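Local coordinates for protein beta-catenin homolog sys-1 (Caenorhabditis elegans, PDB 3C2G) that acts as a transcriptional coregulator in the Wnt signalling asymmetry pathway, binding the TCF transcription factor POP-1 directly and activating or repressing target genes, at residues I193-I198 against L267-H272; N229-G234 against I261-L266; D438-L443 against D480-V485; E492-H497 against L530-Q535. All coordinates share one frame; numbering follows the deposited sequence.

Contact 1: I193-I198 against L267-H272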
loop_
_atom_site.group_PDB
_atom_site.type_symbol
_atom_site.label_atom_id
_atom_site.label_comp_id
_atom_site.label_asym_id
_atom_site.label_seq_id
_atom_site.Cartn_x
_atom_site.Cartn_y
_atom_site.Cartn_z
ATOM N N ILE A 193 -15.108 -13.549 0.950
ATOM C CA ILE A 193 -15.087 -14.304 2.195
ATOM C C ILE A 193 -13.691 -14.362 2.829
ATOM O O ILE A 193 -13.545 -14.117 4.025
ATOM C CB ILE A 193 -15.653 -15.736 1.994
ATOM C CG1 ILE A 193 -17.109 -15.666 1.530
ATOM C CG2 ILE A 193 -15.537 -16.545 3.273
ATOM C CD1 ILE A 193 -17.572 -16.864 0.759
ATOM N N PHE A 194 -12.675 -14.699 2.038
ATOM C CA PHE A 194 -11.284 -14.624 2.493
ATOM C C PHE A 194 -10.954 -13.238 3.035
ATOM O O PHE A 194 -10.442 -13.106 4.139
ATOM C CB PHE A 194 -10.306 -15.002 1.383
ATOM C CG PHE A 194 -9.957 -16.455 1.363
ATOM C CD1 PHE A 194 -9.379 -17.059 2.479
ATOM C CD2 PHE A 194 -10.194 -17.222 0.237
ATOM C CE1 PHE A 194 -9.057 -18.415 2.483
ATOM C CE2 PHE A 194 -9.873 -18.581 0.227
ATOM C CZ PHE A 194 -9.302 -19.177 1.356
ATOM N N ARG A 195 -11.290 -12.206 2.283
ATOM C CA ARG A 195 -11.042 -10.858 2.748
ATOM C C ARG A 195 -11.682 -10.643 4.112
ATOM O O ARG A 195 -11.074 -10.058 5.005
ATOM C CB ARG A 195 -11.573 -9.844 1.739
ATOM C CG ARG A 195 -11.333 -8.394 2.126
ATOM C CD ARG A 195 -11.886 -7.443 1.071
ATOM N NE ARG A 195 -11.569 -6.054 1.383
ATOM C CZ ARG A 195 -10.483 -5.418 0.953
ATOM N NH1 ARG A 195 -9.600 -6.047 0.185
ATOM N NH2 ARG A 195 -10.278 -4.151 1.289
ATOM N N PHE A 196 -12.903 -11.148 4.269
ATOM C CA PHE A 196 -13.720 -10.900 5.436
ATOM C C PHE A 196 -13.199 -11.593 6.697
ATOM O O PHE A 196 -13.168 -10.982 7.757
ATOM C CB PHE A 196 -15.175 -11.300 5.124
ATOM C CG PHE A 196 -16.126 -11.132 6.282
ATOM C CD1 PHE A 196 -16.552 -9.865 6.678
ATOM C CD2 PHE A 196 -16.603 -12.249 6.966
ATOM C CE1 PHE A 196 -17.430 -9.706 7.752
ATOM C CE2 PHE A 196 -17.496 -12.104 8.035
ATOM C CZ PHE A 196 -17.906 -10.825 8.430
ATOM N N ILE A 197 -12.788 -12.850 6.588
ATOM C CA ILE A 197 -12.321 -13.589 7.757
ATOM C C ILE A 197 -10.885 -13.227 8.142
ATOM O O ILE A 197 -10.471 -13.409 9.288
ATOM C CB ILE A 197 -12.443 -15.136 7.584
ATOM C CG1 ILE A 197 -11.541 -15.643 6.463
ATOM C CG2 ILE A 197 -13.899 -15.563 7.357
ATOM C CD1 ILE A 197 -11.511 -17.151 6.342
ATOM N N ILE A 198 -10.134 -12.720 7.171
ATOM C CA ILE A 198 -8.737 -12.351 7.355
ATOM C C ILE A 198 -8.636 -10.987 8.017
ATOM O O ILE A 198 -7.688 -10.710 8.732
ATOM C CB ILE A 198 -8.010 -12.335 5.992
ATOM C CG1 ILE A 198 -7.547 -13.740 5.627
ATOM C CG2 ILE A 198 -6.849 -11.375 5.978
ATOM C CD1 ILE A 198 -7.223 -13.903 4.144
ATOM N N LEU A 267 -3.331 -11.084 -1.795
ATOM C CA LEU A 267 -1.901 -11.072 -1.439
ATOM C C LEU A 267 -1.469 -9.788 -0.717
ATOM O O LEU A 267 -0.737 -9.848 0.262
ATOM C CB LEU A 267 -1.043 -11.274 -2.675
ATOM C CG LEU A 267 -1.104 -12.688 -3.212
ATOM C CD1 LEU A 267 -0.666 -12.682 -4.650
ATOM C CD2 LEU A 267 -0.282 -13.616 -2.339
ATOM N N GLY A 268 -1.944 -8.639 -1.185
ATOM C CA GLY A 268 -1.747 -7.396 -0.457
ATOM C C GLY A 268 -2.171 -7.486 1.004
ATOM O O GLY A 268 -1.457 -7.028 1.894
ATOM N N LEU A 269 -3.337 -8.080 1.269
ATOM C CA LEU A 269 -3.793 -8.205 2.642
ATOM C C LEU A 269 -3.018 -9.220 3.448
ATOM O O LEU A 269 -2.818 -9.029 4.646
ATOM C CB LEU A 269 -5.285 -8.499 2.702
ATOM C CG LEU A 269 -5.993 -7.285 3.307
ATOM C CD1 LEU A 269 -7.144 -6.779 2.401
ATOM C CD2 LEU A 269 -6.445 -7.589 4.749
ATOM N N LEU A 270 -2.573 -10.291 2.807
ATOM C CA LEU A 270 -1.886 -11.341 3.534
ATOM C C LEU A 270 -0.485 -10.930 3.963
ATOM O O LEU A 270 -0.044 -11.265 5.057
ATOM C CB LEU A 270 -1.797 -12.602 2.687
ATOM C CG LEU A 270 -3.041 -13.468 2.616
ATOM C CD1 LEU A 270 -2.880 -14.454 1.471
ATOM C CD2 LEU A 270 -3.261 -14.190 3.949
ATOM N N LEU A 271 0.214 -10.207 3.092
ATOM C CA LEU A 271 1.624 -9.910 3.313
ATOM C C LEU A 271 1.812 -8.736 4.272
ATOM O O LEU A 271 2.232 -7.653 3.875
ATOM C CB LEU A 271 2.314 -9.678 1.968
ATOM C CG LEU A 271 2.108 -10.817 0.970
ATOM C CD1 LEU A 271 2.613 -10.386 -0.387
ATOM C CD2 LEU A 271 2.737 -12.155 1.417
ATOM N N HIS A 272 1.481 -8.966 5.536
ATOM C CA HIS A 272 1.396 -7.899 6.531
ATOM C C HIS A 272 2.749 -7.388 7.056
ATOM O O HIS A 272 2.860 -6.237 7.487
ATOM C CB HIS A 272 0.492 -8.336 7.688
ATOM C CG HIS A 272 0.931 -9.601 8.360
ATOM N ND1 HIS A 272 1.520 -9.614 9.607
ATOM C CD2 HIS A 272 0.869 -10.896 7.961
ATOM C CE1 HIS A 272 1.794 -10.863 9.948
ATOM N NE2 HIS A 272 1.416 -11.659 8.965
#
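The flat guanidinium of R195 has the L269 methyl CD1 over one face, with R195 NH1 3.4 Å from L269 CD1 and R195 CZ slightly farther, at 3.9 Å. The other flat group, the imidazole of H272, turns its CD2 edge, in plane, to L270 O of its own segment just after the helix end, while its NE2 is hydrogen-bonded to D206 of helix 202-210. Both segments belong to the helical armadillo domain: the C-terminal end of helix 189-198 packs here against the end of helix 251-270. Arginine suits the border of this contact because its long chain, with CG anti to the backbone N (chi1 -179°), is extended from CG to NE and turns only at the guanidinium. It carries that group to L269 CD1, and NH1 forms a salt bridge with D265, one helical turn before L269. Leucine gives the cation an apolar neighbour that does not compete for its N-H groups. Deeper in, I198 is buried and divides its two branches between neighbouring leucines. Its CG2 methyl meets L269 CD2 at 4.0 Å. The longer branch starts beside the backbone N (chi1 -84°) and runs toward L270, which also packs on L224 and L228 of helix 224-239. Beta-branched isoleucine can fill two places at once in this way: I198 CD1 lies 4.0 Å from L270 CD2.

Contact 2: N229-G234 against I261-L266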
loop_
_atom_site.group_PDB
_atom_site.type_symbol
_atom_site.label_atom_id
_atom_site.label_comp_id
_atom_site.label_asym_id
_atom_site.label_seq_id
_atom_site.Cartn_x
_atom_site.Cartn_y
_atom_site.Cartn_z
ATOM N N ASN A 229 -0.081 -17.492 -6.223
ATOM C CA ASN A 229 0.843 -17.314 -7.335
ATOM C C ASN A 229 0.503 -18.172 -8.535
ATOM O O ASN A 229 0.577 -17.702 -9.659
ATOM C CB ASN A 229 2.303 -17.572 -6.929
ATOM C CG ASN A 229 2.935 -16.385 -6.201
ATOM O OD1 ASN A 229 2.371 -15.290 -6.153
ATOM N ND2 ASN A 229 4.112 -16.606 -5.623
ATOM N N ALA A 230 0.140 -19.431 -8.309
ATOM C CA ALA A 230 -0.155 -20.325 -9.429
ATOM C C ALA A 230 -1.483 -19.940 -10.101
ATOM O O ALA A 230 -1.647 -20.126 -11.301
ATOM C CB ALA A 230 -0.143 -21.763 -8.996
ATOM N N VAL A 231 -2.386 -19.352 -9.323
ATOM C CA VAL A 231 -3.656 -18.851 -9.827
ATOM C C VAL A 231 -3.456 -17.598 -10.699
ATOM O O VAL A 231 -4.039 -17.495 -11.785
ATOM C CB VAL A 231 -4.672 -18.587 -8.657
ATOM C CG1 VAL A 231 -5.899 -17.843 -9.141
ATOM C CG2 VAL A 231 -5.071 -19.894 -7.975
HETATM N N MSE A 232 -2.660 -16.651 -10.210
HETATM C CA MSE A 232 -2.203 -15.500 -11.001
HETATM C C MSE A 232 -1.703 -15.960 -12.375
HETATM O O MSE A 232 -2.118 -15.451 -13.410
HETATM C CB MSE A 232 -1.019 -14.858 -10.298
HETATM C CG MSE A 232 -1.196 -13.513 -9.622
HETATM SE SE MSE A 232 0.678 -12.907 -9.247
HETATM C CE MSE A 232 1.398 -13.303 -10.997
ATOM N N ILE A 233 -0.810 -16.941 -12.356
ATOM C CA ILE A 233 -0.084 -17.364 -13.531
ATOM C C ILE A 233 -0.931 -18.203 -14.473
ATOM O O ILE A 233 -0.888 -18.001 -15.682
ATOM C CB ILE A 233 1.231 -18.085 -13.146
ATOM C CG1 ILE A 233 2.196 -17.078 -12.526
ATOM C CG2 ILE A 233 1.877 -18.767 -14.354
ATOM C CD1 ILE A 233 2.603 -15.935 -13.470
ATOM N N GLY A 234 -1.671 -19.151 -13.915
ATOM C CA GLY A 234 -2.691 -19.878 -14.648
ATOM C C GLY A 234 -3.673 -18.972 -15.372
ATOM O O GLY A 234 -3.992 -19.213 -16.530
ATOM N N ILE A 261 -6.830 -9.553 -10.482
ATOM C CA ILE A 261 -6.905 -8.352 -9.665
ATOM C C ILE A 261 -7.252 -8.662 -8.207
ATOM O O ILE A 261 -6.637 -8.128 -7.293
ATOM C CB ILE A 261 -7.887 -7.321 -10.275
ATOM C CG1 ILE A 261 -7.313 -6.787 -11.600
ATOM C CG2 ILE A 261 -8.171 -6.197 -9.295
ATOM C CD1 ILE A 261 -8.222 -5.861 -12.392
ATOM N N ARG A 262 -8.211 -9.542 -7.987
ATOM C CA ARG A 262 -8.557 -9.925 -6.628
ATOM C C ARG A 262 -7.465 -10.772 -5.965
ATOM O O ARG A 262 -7.326 -10.767 -4.745
ATOM C CB ARG A 262 -9.914 -10.644 -6.595
ATOM C CG ARG A 262 -11.121 -9.728 -6.915
ATOM C CD ARG A 262 -12.417 -10.552 -6.906
ATOM N NE ARG A 262 -13.606 -9.808 -7.328
ATOM C CZ ARG A 262 -14.614 -9.469 -6.526
ATOM N NH1 ARG A 262 -14.597 -9.804 -5.237
ATOM N NH2 ARG A 262 -15.649 -8.798 -7.018
ATOM N N THR A 263 -6.699 -11.505 -6.760
ATOM C CA THR A 263 -5.543 -12.214 -6.226
ATOM C C THR A 263 -4.453 -11.232 -5.785
ATOM O O THR A 263 -3.848 -11.432 -4.740
ATOM C CB THR A 263 -4.994 -13.207 -7.232
ATOM O OG1 THR A 263 -5.999 -14.190 -7.502
ATOM C CG2 THR A 263 -3.751 -13.897 -6.704
ATOM N N PHE A 264 -4.230 -10.168 -6.558
ATOM C CA PHE A 264 -3.309 -9.119 -6.141
ATOM C C PHE A 264 -3.797 -8.491 -4.836
ATOM O O PHE A 264 -3.019 -8.314 -3.899
ATOM C CB PHE A 264 -3.146 -8.020 -7.216
ATOM C CG PHE A 264 -2.340 -8.432 -8.441
ATOM C CD1 PHE A 264 -1.317 -9.368 -8.360
ATOM C CD2 PHE A 264 -2.596 -7.832 -9.680
ATOM C CE1 PHE A 264 -0.566 -9.710 -9.497
ATOM C CE2 PHE A 264 -1.854 -8.164 -10.821
ATOM C CZ PHE A 264 -0.838 -9.103 -10.730
ATOM N N ASP A 265 -5.079 -8.150 -4.779
ATOM C CA ASP A 265 -5.678 -7.542 -3.587
ATOM C C ASP A 265 -5.557 -8.445 -2.353
ATOM O O ASP A 265 -5.209 -7.973 -1.280
ATOM C CB ASP A 265 -7.148 -7.190 -3.849
ATOM C CG ASP A 265 -7.816 -6.494 -2.657
ATOM O OD1 ASP A 265 -7.326 -5.423 -2.219
ATOM O OD2 ASP A 265 -8.835 -7.019 -2.153
ATOM N N LEU A 266 -5.819 -9.742 -2.512
ATOM C CA LEU A 266 -5.730 -10.684 -1.393
ATOM C C LEU A 266 -4.274 -10.851 -0.884
ATOM O O LEU A 266 -4.015 -10.735 0.327
ATOM C CB LEU A 266 -6.378 -12.026 -1.746
ATOM C CG LEU A 266 -6.471 -13.095 -0.655
ATOM C CD1 LEU A 266 -7.105 -12.574 0.641
ATOM C CD2 LEU A 266 -7.210 -14.346 -1.158
#
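V231, the first residue of N229-G234 to touch I261-L266, points its CB toward the other helix and sets CG1 4.0 Å from T263 OG1. This is antiparallel helix packing inside the armadillo domain: the local axes approach to 9.8 Å, with 157° between their N-to-C directions. A compact branched side chain suits this buried place, which the valine shares with F177 and I186. Next comes M232, modelled as selenomethionine, whose CA lies 6.7 Å from the CA of T263, the nearest backbone approach of the pair. Its CG packs 3.9 Å from T263 CG2. Threonine fits such a buried spot because its methyl, anti to the backbone N (chi1 -62° for OG1), faces the neighbouring helix while its hydroxyl is hydrogen-bonded to V259 O of its own helix. The M232 chain then bends at its last torsion and meets the ring of F264 in a Met-aromatic contact, 4.7 Å from SE to the ring centroid. A flexible, polarisable side chain is well matched to an aromatic neighbour, and it also touches A288 and V292 of helix 285-292. The approach is oblique, 72° off the ring normal, and M232 SE comes to 3.4 Å from F264 CE1.

Contact 3: D438-L443 against D480-V485; sequences DILKKL and DGVLNV
K441 and V485 mark the nearest backbone approach, 7.2 Å between their CA atoms, where helix 437-448 passes a short 3-10 segment (482-484) that ends as V485 turns to extended backbone angles (-82/124°). At its end V485 N bonds to V482 O at 3.3 Å, and this tight winding brings the side chains of V482 and V485 to the same helix. The contact itself is apolar. L440 and V485 carry most of it: the CB of L440 points toward the loop, and its CG stands beside the backbone N and anti to the carbonyl carbon (chi1 -78°), which carries CD1 outward to the two valines. L440 CD1 meets V485 CG2 at 3.8 Å, the two side chains nearly perpendicular, and it meets V482 CG2 more loosely at 4.3 Å. Leucine serves here because it is long enough for its CD1 methyl to reach both valines; F468 of helix 457-472 also packs on it. V485 uses its second methyl for the lysine, with CG1 3.8 Å from K441 CG. That is the methylene part of K441, so this partly exposed residue extends the apolar surface near its base. Valines suit the loop because their methyls lie close to the backbone and make a compact surface. V482 also touches I435, while L483 points away from this helix and packs on L494 and I495. Such packing of a helix against the connection between two later helices, 457-472 and 494-507, joins neighbouring helices of the superhelical stack, consistent with an armadillo domain.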
loop_
_atom_site.group_PDB
_atom_site.type_symbol
_atom_site.label_atom_id
_atom_site.label_comp_id
_atom_site.label_asym_id
_atom_site.label_seq_id
_atom_site.Cartn_x
_atom_site.Cartn_y
_atom_site.Cartn_z
ATOM N N ASP A 438 16.899 23.783 -16.214
ATOM C CA ASP A 438 15.470 23.537 -16.141
ATOM C C ASP A 438 15.065 22.739 -14.900
ATOM O O ASP A 438 14.114 23.112 -14.226
ATOM C CB ASP A 438 14.964 22.867 -17.418
ATOM C CG ASP A 438 13.453 23.022 -17.610
ATOM O OD1 ASP A 438 12.802 23.833 -16.893
ATOM O OD2 ASP A 438 12.911 22.321 -18.494
ATOM N N ILE A 439 15.784 21.663 -14.587
ATOM C CA ILE A 439 15.442 20.872 -13.419
ATOM C C ILE A 439 15.828 21.562 -12.100
ATOM O O ILE A 439 15.119 21.432 -11.086
ATOM C CB ILE A 439 15.964 19.414 -13.500
ATOM C CG1 ILE A 439 15.112 18.500 -12.601
ATOM C CG2 ILE A 439 17.449 19.334 -13.158
ATOM C CD1 ILE A 439 15.281 17.042 -12.868
ATOM N N LEU A 440 16.922 22.319 -12.115
ATOM C CA LEU A 440 17.276 23.140 -10.954
ATOM C C LEU A 440 16.158 24.119 -10.629
ATOM O O LEU A 440 15.790 24.274 -9.471
ATOM C CB LEU A 440 18.589 23.900 -11.171
ATOM C CG LEU A 440 19.897 23.118 -11.004
ATOM C CD1 LEU A 440 21.079 24.047 -11.212
ATOM C CD2 LEU A 440 20.017 22.426 -9.653
ATOM N N LYS A 441 15.626 24.781 -11.651
ATOM C CA LYS A 441 14.551 25.733 -11.446
ATOM C C LYS A 441 13.341 25.053 -10.815
ATOM O O LYS A 441 12.796 25.558 -9.840
ATOM C CB LYS A 441 14.162 26.424 -12.753
ATOM C CG LYS A 441 15.050 27.594 -13.142
ATOM C CD LYS A 441 14.589 28.188 -14.473
ATOM C CE LYS A 441 15.655 29.078 -15.097
ATOM N NZ LYS A 441 15.066 30.270 -15.803
ATOM N N LYS A 442 12.953 23.896 -11.356
ATOM C CA LYS A 442 11.813 23.141 -10.862
ATOM C C LYS A 442 12.028 22.635 -9.438
ATOM O O LYS A 442 11.110 22.689 -8.605
ATOM C CB LYS A 442 11.484 21.989 -11.814
ATOM C CG LYS A 442 10.955 22.488 -13.144
ATOM C CD LYS A 442 10.572 21.372 -14.111
ATOM C CE LYS A 442 9.630 21.941 -15.175
ATOM N NZ LYS A 442 9.015 20.883 -16.013
ATOM N N LEU A 443 13.244 22.171 -9.156
ATOM C CA LEU A 443 13.567 21.680 -7.830
ATOM C C LEU A 443 13.592 22.793 -6.814
ATOM O O LEU A 443 13.144 22.608 -5.682
ATOM C CB LEU A 443 14.883 20.902 -7.808
ATOM C CG LEU A 443 14.874 19.523 -8.471
ATOM C CD1 LEU A 443 16.154 18.790 -8.163
ATOM C CD2 LEU A 443 13.659 18.683 -8.062
ATOM N N ASP A 480 29.955 25.211 -11.082
ATOM C CA ASP A 480 30.147 26.633 -11.353
ATOM C C ASP A 480 28.868 27.356 -11.761
ATOM O O ASP A 480 28.676 28.508 -11.395
ATOM C CB ASP A 480 31.268 26.841 -12.390
ATOM C CG ASP A 480 32.655 26.394 -11.869
ATOM O OD1 ASP A 480 32.842 26.268 -10.629
ATOM O OD2 ASP A 480 33.567 26.173 -12.703
ATOM N N GLY A 481 27.993 26.684 -12.505
ATOM C CA GLY A 481 26.731 27.292 -12.940
ATOM C C GLY A 481 25.591 27.334 -11.927
ATOM O O GLY A 481 24.592 28.016 -12.145
ATOM N N VAL A 482 25.739 26.621 -10.811
ATOM C CA VAL A 482 24.604 26.336 -9.929
ATOM C C VAL A 482 24.025 27.577 -9.241
ATOM O O VAL A 482 22.812 27.823 -9.319
ATOM C CB VAL A 482 24.942 25.223 -8.909
ATOM C CG1 VAL A 482 23.877 25.120 -7.839
ATOM C CG2 VAL A 482 25.093 23.891 -9.623
ATOM N N LEU A 483 24.883 28.366 -8.600
ATOM C CA LEU A 483 24.428 29.553 -7.890
ATOM C C LEU A 483 24.099 30.718 -8.810
ATOM O O LEU A 483 23.779 31.807 -8.339
ATOM C CB LEU A 483 25.446 29.979 -6.829
ATOM C CG LEU A 483 25.570 29.102 -5.582
ATOM C CD1 LEU A 483 26.553 29.708 -4.625
ATOM C CD2 LEU A 483 24.234 28.925 -4.888
ATOM N N ASN A 484 24.164 30.490 -10.118
ATOM C CA ASN A 484 23.780 31.515 -11.092
ATOM C C ASN A 484 22.376 31.319 -11.643
ATOM O O ASN A 484 21.882 32.153 -12.405
ATOM C CB ASN A 484 24.775 31.582 -12.257
ATOM C CG ASN A 484 26.180 31.996 -11.819
ATOM O OD1 ASN A 484 26.378 32.653 -10.778
ATOM N ND2 ASN A 484 27.168 31.596 -12.613
ATOM N N VAL A 485 21.741 30.215 -11.264
ATOM C CA VAL A 485 20.392 29.924 -11.720
ATOM C C VAL A 485 19.376 30.679 -10.860
ATOM O O VAL A 485 19.365 30.557 -9.632
ATOM C CB VAL A 485 20.100 28.406 -11.723
ATOM C CG1 VAL A 485 18.757 28.117 -12.374
ATOM C CG2 VAL A 485 21.214 27.657 -12.448
#

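Contact 4: E492-H497 against L530-Q535; sequences ENLIGH and LVLMEQ
H497 NE2 takes part in two weak hydrogen bonds, one to E492 O at 3.2 Å (129° at the hydrogen) and one to D487 OD1; it lies in the same first turn of helix 494-507 as L494 and I495, the residues that touch L532. The other ring nitrogen, ND1, is hydrogen-bonded to S448 OG, and partners at both nitrogens probably restrict the ring. Histidine suits this buried position because one flat ring can offer a polar atom on each of two sides. N493 sits at the N-cap position of the helix. Across the contact everything is apolar and turns on L532, whose CB points toward the other helix and whose two methyls are shared out. L532 CD1 lies 3.5 Å from I495 CD1, a snug approach in which the two side chains run antiparallel, alongside each other. L532 CD2 meets L494 CD2 at 4.0 Å. L494 has CG anti to the backbone N (chi1 -171°), which carries its CD2 to that methyl, whereas the ethyl branch of I495, folded at chi2 (-55°), brings CD1 in. V542 of helix 539-544 packs on both I495 and L532, and L472 of helix 457-472 touches L532 too. This aliphatic packing of the consecutive helices 494-507 and 515-535 is part of the hydrophobic core of the armadillo superhelix.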
loop_
_atom_site.group_PDB
_atom_site.type_symbol
_atom_site.label_atom_id
_atom_site.label_comp_id
_atom_site.label_asym_id
_atom_site.label_seq_id
_atom_site.Cartn_x
_atom_site.Cartn_y
_atom_site.Cartn_z
ATOM N N GLU A 492 14.998 34.617 -7.198
ATOM C CA GLU A 492 15.976 34.207 -6.191
ATOM C C GLU A 492 16.799 33.053 -6.710
ATOM O O GLU A 492 16.339 32.286 -7.550
ATOM C CB GLU A 492 15.279 33.804 -4.887
ATOM C CG GLU A 492 14.999 34.967 -3.963
ATOM C CD GLU A 492 14.050 34.625 -2.822
ATOM O OE1 GLU A 492 13.834 33.423 -2.535
ATOM O OE2 GLU A 492 13.507 35.574 -2.205
ATOM N N ASN A 493 18.028 32.946 -6.221
ATOM C CA ASN A 493 18.839 31.774 -6.497
ATOM C C ASN A 493 18.704 30.736 -5.379
ATOM O O ASN A 493 17.987 30.957 -4.398
ATOM C CB ASN A 493 20.298 32.167 -6.762
ATOM C CG ASN A 493 21.088 32.432 -5.494
ATOM O OD1 ASN A 493 20.541 32.789 -4.444
ATOM N ND2 ASN A 493 22.396 32.256 -5.591
ATOM N N LEU A 494 19.402 29.616 -5.531
ATOM C CA LEU A 494 19.284 28.489 -4.613
ATOM C C LEU A 494 19.270 28.898 -3.143
ATOM O O LEU A 494 18.431 28.415 -2.380
ATOM C CB LEU A 494 20.370 27.438 -4.887
ATOM C CG LEU A 494 20.233 26.101 -4.146
ATOM C CD1 LEU A 494 18.875 25.419 -4.411
ATOM C CD2 LEU A 494 21.384 25.156 -4.481
ATOM N N ILE A 495 20.174 29.796 -2.748
ATOM C CA ILE A 495 20.230 30.243 -1.348
ATOM C C ILE A 495 18.876 30.795 -0.882
ATOM O O ILE A 495 18.398 30.436 0.187
ATOM C CB ILE A 495 21.335 31.315 -1.066
ATOM C CG1 ILE A 495 22.675 30.989 -1.741
ATOM C CG2 ILE A 495 21.521 31.501 0.429
ATOM C CD1 ILE A 495 23.241 29.624 -1.413
ATOM N N GLY A 496 18.279 31.668 -1.689
ATOM C CA GLY A 496 16.966 32.252 -1.392
ATOM C C GLY A 496 15.895 31.191 -1.198
ATOM O O GLY A 496 15.087 31.269 -0.265
ATOM N N HIS A 497 15.902 30.189 -2.069
ATOM C CA HIS A 497 14.985 29.063 -1.955
ATOM C C HIS A 497 15.237 28.153 -0.744
ATOM O O HIS A 497 14.279 27.727 -0.101
ATOM C CB HIS A 497 14.928 28.276 -3.267
ATOM C CG HIS A 497 14.424 29.091 -4.415
ATOM N ND1 HIS A 497 13.083 29.320 -4.631
ATOM C CD2 HIS A 497 15.082 29.768 -5.388
ATOM C CE1 HIS A 497 12.933 30.082 -5.699
ATOM N NE2 HIS A 497 14.131 30.365 -6.179
ATOM N N LEU A 530 26.839 24.875 4.262
ATOM C CA LEU A 530 28.258 24.530 4.353
ATOM C C LEU A 530 28.849 24.004 3.041
ATOM O O LEU A 530 29.901 24.479 2.576
ATOM C CB LEU A 530 28.480 23.498 5.453
ATOM C CG LEU A 530 28.425 24.092 6.858
ATOM C CD1 LEU A 530 28.653 23.013 7.881
ATOM C CD2 LEU A 530 29.458 25.235 7.021
ATOM N N VAL A 531 28.172 23.018 2.460
ATOM C CA VAL A 531 28.596 22.423 1.210
ATOM C C VAL A 531 28.681 23.486 0.123
ATOM O O VAL A 531 29.672 23.545 -0.577
ATOM C CB VAL A 531 27.677 21.245 0.793
ATOM C CG1 VAL A 531 27.967 20.820 -0.607
ATOM C CG2 VAL A 531 27.869 20.060 1.743
ATOM N N LEU A 532 27.657 24.339 0.010
ATOM C CA LEU A 532 27.652 25.415 -0.985
ATOM C C LEU A 532 28.827 26.356 -0.782
ATOM O O LEU A 532 29.471 26.767 -1.750
ATOM C CB LEU A 532 26.358 26.218 -0.939
ATOM C CG LEU A 532 25.114 25.592 -1.573
ATOM C CD1 LEU A 532 23.844 26.171 -0.938
ATOM C CD2 LEU A 532 25.102 25.764 -3.094
HETATM N N MSE A 533 29.105 26.689 0.477
HETATM C CA MSE A 533 30.233 27.547 0.799
HETATM C C MSE A 533 31.530 26.955 0.264
HETATM O O MSE A 533 32.266 27.631 -0.453
HETATM C CB MSE A 533 30.320 27.801 2.300
HETATM C CG MSE A 533 29.443 28.931 2.755
HETATM SE SE MSE A 533 29.233 28.988 4.691
HETATM C CE MSE A 533 28.527 30.813 4.920
ATOM N N GLU A 534 31.766 25.682 0.573
ATOM C CA GLU A 534 33.014 25.012 0.235
ATOM C C GLU A 534 33.160 24.650 -1.250
ATOM O O GLU A 534 34.171 24.966 -1.882
ATOM C CB GLU A 534 33.176 23.760 1.099
ATOM C CG GLU A 534 34.353 22.883 0.706
ATOM C CD GLU A 534 34.990 22.189 1.888
ATOM O OE1 GLU A 534 34.290 21.953 2.894
ATOM O OE2 GLU A 534 36.198 21.881 1.807
ATOM N N GLN A 535 32.139 23.992 -1.793
ATOM C CA GLN A 535 32.222 23.332 -3.089
ATOM C C GLN A 535 32.011 24.258 -4.274
ATOM O O GLN A 535 32.491 23.981 -5.371
ATOM C CB GLN A 535 31.212 22.196 -3.142
ATOM C CG GLN A 535 31.829 20.876 -3.516
ATOM C CD GLN A 535 32.660 20.278 -2.405
ATOM O OE1 GLN A 535 33.692 19.665 -2.659
ATOM N NE2 GLN A 535 32.218 20.455 -1.164
#

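The four contacts form two clusters in one elongated armadillo domain. Contacts 1 and 2 share helix 251-270, with centres 12 Å apart and contact 2 nested in the chain loop that contact 1 closes. They are joined by the R195-D265 salt bridge and by packing of I198 CD1 on L266 CD1 at 3.7 Å. Contacts 3 and 4, centres 11 Å apart, follow in series and meet through L483, whose O makes a probable hydrogen bond with N493 ND2 and whose CD2 lies 3.7 Å from L532 CD2. The clusters do not touch: contacts 1 and 3 have centres about 48 Å apart and nearest atoms about 31 Å apart.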